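Local coordinates for protein 6-phosphogluconate dehydratase (Shewanella oneidensis, PDB 2GP4) that probably dehydrates 6-phosphogluconate as a lyase, captured here as the apo form without its iron-sulfur cluster, at residues 38-43 with 302-307. Sequence-based numbering, arbitrary orientation.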
loop_
_atom_site.group_PDB
_atom_site.type_symbol
_atom_site.label_atom_id
_atom_site.label_comp_id
_atom_site.label_asym_id
_atom_site.label_seq_id
_atom_site.Cartn_x
_atom_site.Cartn_y
_atom_site.Cartn_z
ATOM N N ALA A 38 8.752 23.147 1.430
ATOM C CA ALA A 38 9.375 23.632 0.200
ATOM C C ALA A 38 8.930 22.844 -1.032
ATOM O O ALA A 38 8.490 23.427 -2.027
ATOM C CB ALA A 38 10.896 23.613 0.330
ATOM N N SER A 39 9.041 21.518 -0.953
ATOM C CA SER A 39 8.655 20.628 -2.047
ATOM C C SER A 39 7.189 20.786 -2.439
ATOM O O SER A 39 6.869 20.834 -3.626
ATOM C CB SER A 39 8.956 19.174 -1.687
ATOM O OG SER A 39 8.331 18.817 -0.468
ATOM N N ARG A 40 6.300 20.868 -1.448
ATOM C CA ARG A 40 4.874 21.060 -1.722
ATOM C C ARG A 40 4.579 22.421 -2.359
ATOM O O ARG A 40 3.744 22.514 -3.265
ATOM C CB ARG A 40 4.029 20.849 -0.456
ATOM C CG ARG A 40 2.527 20.968 -0.651
ATOM C CD ARG A 40 1.962 19.922 -1.608
ATOM N NE ARG A 40 0.498 19.969 -1.638
ATOM C CZ ARG A 40 -0.276 19.265 -2.463
ATOM N NH1 ARG A 40 0.247 18.434 -3.357
ATOM N NH2 ARG A 40 -1.595 19.395 -2.395
ATOM N N GLU A 41 5.266 23.466 -1.896
ATOM C CA GLU A 41 5.116 24.798 -2.489
ATOM C C GLU A 41 5.546 24.822 -3.955
ATOM O O GLU A 41 4.906 25.477 -4.780
ATOM C CB GLU A 41 5.864 25.867 -1.678
ATOM C CG GLU A 41 5.033 26.441 -0.526
ATOM C CD GLU A 41 5.857 27.189 0.532
ATOM O OE1 GLU A 41 7.110 27.137 0.493
ATOM O OE2 GLU A 41 5.235 27.826 1.418
ATOM N N ALA A 42 6.609 24.086 -4.272
ATOM C CA ALA A 42 7.140 24.038 -5.633
ATOM C C ALA A 42 6.236 23.230 -6.563
ATOM O O ALA A 42 6.040 23.599 -7.727
ATOM C CB ALA A 42 8.570 23.491 -5.645
ATOM N N TYR A 43 5.684 22.137 -6.036
ATOM C CA TYR A 43 4.724 21.330 -6.768
ATOM C C TYR A 43 3.504 22.162 -7.160
ATOM O O TYR A 43 3.136 22.216 -8.337
ATOM C CB TYR A 43 4.309 20.088 -5.961
ATOM C CG TYR A 43 3.305 19.210 -6.676
ATOM C CD1 TYR A 43 3.673 18.479 -7.806
ATOM C CD2 TYR A 43 1.982 19.129 -6.238
ATOM C CE1 TYR A 43 2.762 17.678 -8.472
ATOM C CE2 TYR A 43 1.056 18.321 -6.902
ATOM C CZ TYR A 43 1.459 17.598 -8.018
ATOM O OH TYR A 43 0.564 16.807 -8.692
ATOM N N VAL A 302 -4.929 15.118 -3.633
ATOM C CA VAL A 302 -3.805 14.493 -2.959
ATOM C C VAL A 302 -3.057 15.602 -2.215
ATOM O O VAL A 302 -2.511 16.524 -2.829
ATOM C CB VAL A 302 -2.871 13.743 -3.942
ATOM C CG1 VAL A 302 -1.637 13.224 -3.224
ATOM C CG2 VAL A 302 -3.623 12.592 -4.642
ATOM N N ASN A 303 -3.078 15.518 -0.888
ATOM C CA ASN A 303 -2.402 16.478 -0.020
ATOM C C ASN A 303 -1.970 15.766 1.251
ATOM O O ASN A 303 -2.223 14.570 1.394
ATOM C CB ASN A 303 -3.298 17.687 0.299
ATOM C CG ASN A 303 -4.585 17.297 1.007
ATOM O OD1 ASN A 303 -4.565 16.762 2.117
ATOM N ND2 ASN A 303 -5.710 17.572 0.373
ATOM N N GLU A 304 -1.330 16.496 2.161
ATOM C CA GLU A 304 -0.800 15.920 3.393
ATOM C C GLU A 304 -1.867 15.201 4.226
ATOM O O GLU A 304 -1.635 14.089 4.706
ATOM C CB GLU A 304 -0.083 16.984 4.229
ATOM C CG GLU A 304 1.065 17.706 3.503
ATOM C CD GLU A 304 0.671 19.062 2.911
ATOM O OE1 GLU A 304 -0.432 19.195 2.345
ATOM O OE2 GLU A 304 1.485 20.007 3.008
ATOM N N LYS A 305 -3.032 15.827 4.374
ATOM C CA LYS A 305 -4.123 15.252 5.163
ATOM C C LYS A 305 -4.691 13.987 4.524
ATOM O O LYS A 305 -5.004 13.016 5.225
ATOM C CB LYS A 305 -5.250 16.264 5.354
ATOM C CG LYS A 305 -4.920 17.418 6.279
ATOM C CD LYS A 305 -5.972 18.495 6.161
ATOM C CE LYS A 305 -5.499 19.798 6.772
ATOM N NZ LYS A 305 -5.573 19.777 8.262
ATOM N N SER A 306 -4.832 14.005 3.198
ATOM C CA SER A 306 -5.426 12.872 2.492
ATOM C C SER A 306 -4.447 11.701 2.422
ATOM O O SER A 306 -4.857 10.543 2.485
ATOM C CB SER A 306 -5.948 13.277 1.108
ATOM O OG SER A 306 -4.920 13.810 0.295
ATOM N N ILE A 307 -3.158 12.016 2.319
ATOM C CA ILE A 307 -2.096 11.014 2.424
ATOM C C ILE A 307 -2.096 10.344 3.802
ATOM O O ILE A 307 -2.082 9.109 3.902
ATOM C CB ILE A 307 -0.704 11.614 2.082
ATOM C CG1 ILE A 307 -0.578 11.839 0.568
ATOM C CG2 ILE A 307 0.437 10.720 2.589
ATOM C CD1 ILE A 307 -0.676 10.567 -0.283
HETATM O O HOH W 1 -1.209 21.158 0.260
#
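Arg40 crosses from one helix to the start of another and meets Glu304 through a water rather than by a direct salt bridge. Water 1 lies at the edge of the guanidinium, in its plane, accepting from Arg40 NE at 2.8 Å and donating to Glu304 OE1 at 3.0 Å. Glu304 OE1 itself stays 4.2 Å from Arg40 NE and well out of the guanidinium plane, the two flat groups turned 66° apart, so no N-H points at it and charge attraction acts across the gap, beside a contact of Arg40 CG with Glu304 OE2 (3.9 Å). The arginine chain leaves its helix with CG opposite the backbone N (chi1 -177°) and bends at chi2, which brings NH2 to Val302 O for a weak, bent bond (3.0 Å, 123° at the hydrogen). Asn303 CA lies over one guanidinium face. Asn303 is the N-cap and forms a capping box with Ser306: its OD1 accepts from Ser306 N at 3.0 Å, and its own N donates to Ser306 OG at 2.8 Å. Arg40 NH1 also donates to Gly299 O and Ala334 O. A leucine in place of Arg40 would probably leave the carbonyls of Val302 and Gly299 without this donor, and Glu304 without its nearby positive charge. The contact ties helix 23-51 to the junction of helices 298-301 and 304-316, while Val302 packs on helix 179-186.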